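Local coordinates for extracellular solute-binding protein family 1 (Alicyclobacillus acidocaldarius subsp. acidocaldarius, PDB 4OVJ) that probably captures a solute outside the cell for an ABC-type importer, at residues N137-I142 and L258-Y263; L277-T282 and F356-E361. One frame throughout, in Å; residues are numbered along the deposited sequence.

How the contacts relate
Strand 128-144 ties the two contacts together: contact 1 pairs it with strand 256-260, while contact 2 starts from strand 275-278, its other neighbour at this point, and runs to helix 350-365. Their centres lie about 8 Å apart, and Val141 N probably donates a hydrogen bond to Ala278 O between them. Asn138 of contact 1 also packs on Leu358 and Val359 of contact 2. Contact 1 is the more deeply buried and mixes strand hydrogen bonds and an asparagine pair with an aromatic stack that meets a sulfate ion. Contact 2 is smaller, only partly buried, and rests on leucine packing, with no hydrogen bond across.

Contact 1 of 2, residues N137-I142 and L258-Y263; sequences NNYAVI and LTWVNY. With SO4 (sulfate ion), chain B.
Antiparallel strand pairing, ending in a type I turn from Trp260 to Tyr263, joins Asn137-Ile142 to Leu258-Tyr263 in the buried mixed sheet of this periplasmic-binding-protein fold. Ala140 and Thr259 form the hydrogen-bonded pair, with Ala140 N to Thr259 O at 2.9 Å and Thr259 N to Ala140 O at 3.0 Å. Two residues along, Val261 N donates to Asn138 O at 2.8 Å, which carries the pairing into the turn.

Between these, at the non-hydrogen-bonded pair, Tyr139 lies over one face of the Trp260 indole. The two six-membered rings stack offset, their planes 26° apart and their centroids 4.2 Å from each other. Tyr139 CG stands anti to its carbonyl carbon (chi1 -82°), a setting that brings CE1 and CZ over the face of the indole, near NE1 and CZ2.

The carboxamide of Asn137 sits obliquely beside the same indole and grips the turn: ND2 donates to Asn262 OD1 at 2.9 Å, almost straight at 169°, though it approaches from above the acceptor's carbonyl plane. A weak bond returns from Asn262 N to Asn137 OD1. Beyond Ala140, Ile142 CD1 presses on the methyl CG2 of Thr259.

A sulfate, probably from the crystallisation liquor, meets both stacked rings at their edges. Tyr139 OH donates to O4 at 2.8 Å and Trp260 NE1 to O2 at 2.9 Å, while Ser184 supplies a further hydrogen bond. Stacking thus sets two aromatic donors side by side, able to hold an oxyanion such as this sulfate; whether the natural solute uses them cannot be told from this ion.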
loop_
_atom_site.group_PDB
_atom_site.type_symbol
_atom_site.label_atom_id
_atom_site.label_comp_id
_atom_site.label_asym_id
_atom_site.label_seq_id
_atom_site.Cartn_x
_atom_site.Cartn_y
_atom_site.Cartn_z
ATOM N N ASN A 137 -2.148 -0.487 3.228
ATOM C CA ASN A 137 -2.191 -1.616 2.321
ATOM C C ASN A 137 -0.843 -2.332 2.389
ATOM O O ASN A 137 0.166 -1.747 2.756
ATOM C CB ASN A 137 -2.478 -1.131 0.910
ATOM C CG ASN A 137 -3.178 -2.158 0.031
ATOM O OD1 ASN A 137 -3.356 -3.333 0.376
ATOM N ND2 ASN A 137 -3.597 -1.689 -1.135
ATOM N N ASN A 138 -0.822 -3.601 2.027
ATOM C CA ASN A 138 0.435 -4.312 1.878
ATOM C C ASN A 138 0.247 -5.536 0.996
ATOM O O ASN A 138 -0.874 -5.939 0.710
ATOM C CB ASN A 138 1.007 -4.706 3.243
ATOM C CG ASN A 138 0.069 -5.574 4.050
ATOM O OD1 ASN A 138 -0.694 -5.074 4.878
ATOM N ND2 ASN A 138 0.128 -6.890 3.831
ATOM N N TYR A 139 1.357 -6.109 0.556
ATOM C CA TYR A 139 1.316 -7.314 -0.252
ATOM C C TYR A 139 0.866 -8.522 0.556
ATOM O O TYR A 139 1.133 -8.632 1.755
ATOM C CB TYR A 139 2.693 -7.591 -0.852
ATOM C CG TYR A 139 2.976 -6.799 -2.109
ATOM C CD1 TYR A 139 2.154 -6.918 -3.218
ATOM C CD2 TYR A 139 4.100 -5.972 -2.206
ATOM C CE1 TYR A 139 2.410 -6.214 -4.387
ATOM C CE2 TYR A 139 4.363 -5.269 -3.371
ATOM C CZ TYR A 139 3.513 -5.401 -4.455
ATOM O OH TYR A 139 3.752 -4.710 -5.613
ATOM N N ALA A 140 0.181 -9.426 -0.125
ATOM C CA ALA A 140 -0.200 -10.717 0.431
ATOM C C ALA A 140 -0.231 -11.722 -0.706
ATOM O O ALA A 140 -0.361 -11.347 -1.870
ATOM C CB ALA A 140 -1.579 -10.626 1.048
ATOM N N VAL A 141 -0.099 -12.990 -0.354
ATOM C CA VAL A 141 -0.467 -14.073 -1.250
ATOM C C VAL A 141 -1.925 -14.392 -0.981
ATOM O O VAL A 141 -2.302 -14.708 0.140
ATOM C CB VAL A 141 0.405 -15.309 -1.017
ATOM C CG1 VAL A 141 -0.094 -16.466 -1.856
ATOM C CG2 VAL A 141 1.859 -15.000 -1.333
ATOM N N ILE A 142 -2.738 -14.248 -2.019
ATOM C CA ILE A 142 -4.159 -14.564 -1.976
ATOM C C ILE A 142 -4.297 -15.895 -2.693
ATOM O O ILE A 142 -3.942 -16.024 -3.868
ATOM C CB ILE A 142 -5.014 -13.494 -2.667
ATOM C CG1 ILE A 142 -4.660 -12.099 -2.132
ATOM C CG2 ILE A 142 -6.486 -13.807 -2.462
ATOM C CD1 ILE A 142 -5.459 -10.965 -2.725
ATOM N N LEU A 258 -0.000 -13.048 -5.886
ATOM C CA LEU A 258 0.733 -12.170 -4.989
ATOM C C LEU A 258 0.369 -10.758 -5.402
ATOM O O LEU A 258 0.730 -10.320 -6.499
ATOM C CB LEU A 258 2.244 -12.385 -5.151
ATOM C CG LEU A 258 3.148 -11.326 -4.509
ATOM C CD1 LEU A 258 2.945 -11.329 -3.012
ATOM C CD2 LEU A 258 4.604 -11.570 -4.880
ATOM N N THR A 259 -0.389 -10.062 -4.562
ATOM C CA THR A 259 -0.856 -8.727 -4.915
ATOM C C THR A 259 -1.205 -7.963 -3.650
ATOM O O THR A 259 -0.984 -8.451 -2.539
ATOM C CB THR A 259 -2.070 -8.796 -5.846
ATOM O OG1 THR A 259 -2.417 -7.472 -6.290
ATOM C CG2 THR A 259 -3.245 -9.438 -5.134
ATOM N N TRP A 260 -1.739 -6.760 -3.812
ATOM C CA TRP A 260 -2.145 -5.973 -2.658
ATOM C C TRP A 260 -3.331 -6.610 -1.950
ATOM O O TRP A 260 -4.290 -7.071 -2.590
ATOM C CB TRP A 260 -2.458 -4.544 -3.069
ATOM C CG TRP A 260 -1.249 -3.910 -3.636
ATOM C CD1 TRP A 260 -0.868 -3.872 -4.959
ATOM C CD2 TRP A 260 -0.204 -3.283 -2.895
ATOM N NE1 TRP A 260 0.357 -3.237 -5.076
ATOM C CE2 TRP A 260 0.777 -2.858 -3.825
ATOM C CE3 TRP A 260 -0.005 -3.026 -1.532
ATOM C CZ2 TRP A 260 1.940 -2.192 -3.432
ATOM C CZ3 TRP A 260 1.160 -2.355 -1.143
ATOM C CH2 TRP A 260 2.114 -1.947 -2.091
ATOM N N VAL A 261 -3.270 -6.628 -0.625
ATOM C CA VAL A 261 -4.248 -7.359 0.153
ATOM C C VAL A 261 -5.677 -6.839 -0.040
ATOM O O VAL A 261 -6.627 -7.610 0.068
ATOM C CB VAL A 261 -3.855 -7.426 1.650
ATOM C CG1 VAL A 261 -4.057 -6.083 2.336
ATOM C CG2 VAL A 261 -4.636 -8.521 2.349
ATOM N N ASN A 262 -5.814 -5.557 -0.374
ATOM C CA ASN A 262 -7.109 -4.921 -0.630
ATOM C C ASN A 262 -7.926 -5.625 -1.696
ATOM O O ASN A 262 -9.154 -5.562 -1.681
ATOM C CB ASN A 262 -6.929 -3.438 -1.022
ATOM C CG ASN A 262 -6.472 -3.237 -2.468
ATOM O OD1 ASN A 262 -5.297 -3.403 -2.791
ATOM N ND2 ASN A 262 -7.399 -2.826 -3.343
ATOM N N TYR A 263 -7.241 -6.296 -2.620
ATOM C CA TYR A 263 -7.909 -7.000 -3.702
ATOM C C TYR A 263 -8.707 -8.216 -3.251
ATOM O O TYR A 263 -9.505 -8.731 -4.035
ATOM C CB TYR A 263 -6.912 -7.424 -4.790
ATOM C CG TYR A 263 -6.502 -6.300 -5.701
ATOM C CD1 TYR A 263 -7.420 -5.719 -6.568
ATOM C CD2 TYR A 263 -5.199 -5.834 -5.721
ATOM C CE1 TYR A 263 -7.055 -4.692 -7.415
ATOM C CE2 TYR A 263 -4.824 -4.796 -6.567
ATOM C CZ TYR A 263 -5.761 -4.233 -7.408
ATOM O OH TYR A 263 -5.415 -3.219 -8.268
HETATM S S SO4 B . 1.603 -4.214 -8.469
HETATM O O1 SO4 B . 2.094 -3.973 -9.840
HETATM O O2 SO4 B . 1.780 -3.010 -7.618
HETATM O O3 SO4 B . 0.157 -4.513 -8.520
HETATM O O4 SO4 B . 2.327 -5.373 -7.908
#

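Contact 2 of 2, residues L277-T282 and F356-E361; sequences LALPPT and FQLVNE
Leu277-Thr282 leaves the end of strand 275-278 as an extended chain, and the helical turns of Phe356-Glu361 lie beside it; the nearest CA atoms are those of Leu277 and Leu358, 6.6 Å apart. This is helix-on-sheet packing in the alpha/beta architecture of a periplasmic-binding-protein fold, with helix 350-365 resting against the end of strand 275-278. No hydrogen bond crosses between the segments, so the join is van der Waals packing, of side chains on each other and on backbone.

Leu358 carries the contact from the helix side. It enters between Leu277 and Leu279, and its CG, anti to the backbone N (chi1 -173°), points across to them. Leu277 crosses it at about a right angle, CD1 lying 3.9 Å from Leu358 CB while Leu277 CB meets Leu358 CG. The methyl CD2 of Leu358 reaches the backbone itself at Ala278 C, 3.7 Å away. Its other methyl, CD1, turns toward Leu279 CD2.

Leu279, just past the strand, splits its two branches between two residues of the helix. CD2 meets Leu358 CD2 methyl to methyl at 3.7 Å, while CD1 rests over the backbone of Glu361, one turn further on. An alanine in place of Leu279 would probably leave the Leu358 methyls without their partner on that side and the helix backbone at Glu361 without its apolar cover.

Around the join, Leu277 also packs on Val261 and Ile142. Glu361 sends its carboxylate away from the contact to a salt bridge with Lys364. What it offers Leu279 is nearer the main chain: its carbonyl O, 4.0 Å from Leu279 CD1, with its CB at 4.2 Å from that same methyl.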
loop_
_atom_site.group_PDB
_atom_site.type_symbol
_atom_site.label_atom_id
_atom_site.label_comp_id
_atom_site.label_asym_id
_atom_site.label_seq_id
_atom_site.Cartn_x
_atom_site.Cartn_y
_atom_site.Cartn_z
ATOM N N LEU A 277 -5.337 -15.820 2.915
ATOM C CA LEU A 277 -4.235 -14.888 2.823
ATOM C C LEU A 277 -3.012 -15.371 3.583
ATOM O O LEU A 277 -3.108 -15.874 4.704
ATOM C CB LEU A 277 -4.669 -13.540 3.370
ATOM C CG LEU A 277 -5.941 -12.936 2.778
ATOM C CD1 LEU A 277 -6.329 -11.655 3.493
ATOM C CD2 LEU A 277 -5.725 -12.662 1.311
ATOM N N ALA A 278 -1.860 -15.205 2.956
ATOM C CA ALA A 278 -0.571 -15.449 3.590
ATOM C C ALA A 278 0.311 -14.241 3.396
ATOM O O ALA A 278 0.144 -13.485 2.439
ATOM C CB ALA A 278 0.094 -16.664 2.998
ATOM N N LEU A 279 1.264 -14.049 4.304
ATOM C CA LEU A 279 2.304 -13.059 4.042
ATOM C C LEU A 279 3.173 -13.549 2.882
ATOM O O LEU A 279 3.349 -14.757 2.695
ATOM C CB LEU A 279 3.167 -12.820 5.281
ATOM C CG LEU A 279 2.422 -12.210 6.463
ATOM C CD1 LEU A 279 3.355 -12.142 7.666
ATOM C CD2 LEU A 279 1.851 -10.836 6.127
ATOM N N PRO A 280 3.738 -12.622 2.100
ATOM C CA PRO A 280 4.523 -13.047 0.948
ATOM C C PRO A 280 5.837 -13.737 1.330
ATOM O O PRO A 280 6.326 -13.582 2.462
ATOM C CB PRO A 280 4.763 -11.761 0.154
ATOM C CG PRO A 280 4.251 -10.651 0.972
ATOM C CD PRO A 280 3.619 -11.163 2.223
ATOM N N PRO A 281 6.389 -14.533 0.408
ATOM C CA PRO A 281 7.521 -15.367 0.785
ATOM C C PRO A 281 8.769 -14.603 1.156
ATOM O O PRO A 281 8.951 -13.462 0.744
ATOM C CB PRO A 281 7.776 -16.209 -0.464
ATOM C CG PRO A 281 6.483 -16.242 -1.161
ATOM C CD PRO A 281 5.899 -14.884 -0.934
ATOM N N THR A 282 9.608 -15.256 1.947
ATOM C CA THR A 282 10.817 -14.671 2.460
ATOM C C THR A 282 12.062 -15.133 1.712
ATOM O O THR A 282 12.048 -16.153 1.018
ATOM C CB THR A 282 10.977 -15.020 3.953
ATOM O OG1 THR A 282 11.038 -16.438 4.118
ATOM C CG2 THR A 282 9.821 -14.470 4.747
ATOM N N PHE A 356 -8.019 -7.815 7.687
ATOM C CA PHE A 356 -7.584 -7.204 8.948
ATOM C C PHE A 356 -6.623 -8.136 9.680
ATOM O O PHE A 356 -5.608 -7.694 10.223
ATOM C CB PHE A 356 -8.771 -6.886 9.864
ATOM C CG PHE A 356 -9.580 -5.688 9.455
ATOM C CD1 PHE A 356 -9.560 -5.190 8.161
ATOM C CD2 PHE A 356 -10.410 -5.065 10.385
ATOM C CE1 PHE A 356 -10.337 -4.103 7.813
ATOM C CE2 PHE A 356 -11.187 -3.980 10.027
ATOM C CZ PHE A 356 -11.141 -3.495 8.748
ATOM N N GLN A 357 -6.937 -9.428 9.696
ATOM C CA GLN A 357 -6.067 -10.400 10.356
ATOM C C GLN A 357 -4.704 -10.467 9.681
ATOM O O GLN A 357 -3.679 -10.558 10.339
ATOM C CB GLN A 357 -6.701 -11.784 10.357
ATOM C CG GLN A 357 -7.884 -11.904 11.303
ATOM C CD GLN A 357 -8.645 -13.209 11.141
ATOM O OE1 GLN A 357 -8.560 -13.875 10.105
ATOM N NE2 GLN A 357 -9.403 -13.575 12.167
ATOM N N LEU A 358 -4.696 -10.440 8.355
ATOM C CA LEU A 358 -3.436 -10.477 7.619
ATOM C C LEU A 358 -2.614 -9.220 7.937
ATOM O O LEU A 358 -1.410 -9.309 8.196
ATOM C CB LEU A 358 -3.713 -10.578 6.116
ATOM C CG LEU A 358 -2.565 -10.783 5.119
ATOM C CD1 LEU A 358 -1.769 -9.520 4.865
ATOM C CD2 LEU A 358 -1.659 -11.930 5.542
ATOM N N VAL A 359 -3.264 -8.058 7.942
ATOM C CA VAL A 359 -2.534 -6.816 8.220
ATOM C C VAL A 359 -1.944 -6.870 9.634
ATOM O O VAL A 359 -0.812 -6.469 9.842
ATOM C CB VAL A 359 -3.391 -5.563 7.969
ATOM C CG1 VAL A 359 -2.678 -4.294 8.413
ATOM C CG2 VAL A 359 -3.700 -5.420 6.482
ATOM N N ASN A 360 -2.670 -7.418 10.601
ATOM C CA ASN A 360 -2.098 -7.562 11.933
ATOM C C ASN A 360 -0.812 -8.400 11.941
ATOM O O ASN A 360 0.131 -8.070 12.635
ATOM C CB ASN A 360 -3.130 -8.123 12.911
ATOM C CG ASN A 360 -4.233 -7.121 13.237
ATOM O OD1 ASN A 360 -4.109 -5.916 12.985
ATOM N ND2 ASN A 360 -5.318 -7.613 13.821
ATOM N N GLU A 361 -0.763 -9.464 11.148
ATOM C CA GLU A 361 0.469 -10.232 10.997
ATOM C C GLU A 361 1.550 -9.476 10.225
ATOM O O GLU A 361 2.723 -9.550 10.585
ATOM C CB GLU A 361 0.187 -11.591 10.376
ATOM C CG GLU A 361 -0.656 -12.453 11.289
ATOM C CD GLU A 361 -0.017 -12.630 12.660
ATOM O OE1 GLU A 361 1.186 -12.991 12.726
ATOM O OE2 GLU A 361 -0.706 -12.379 13.675
#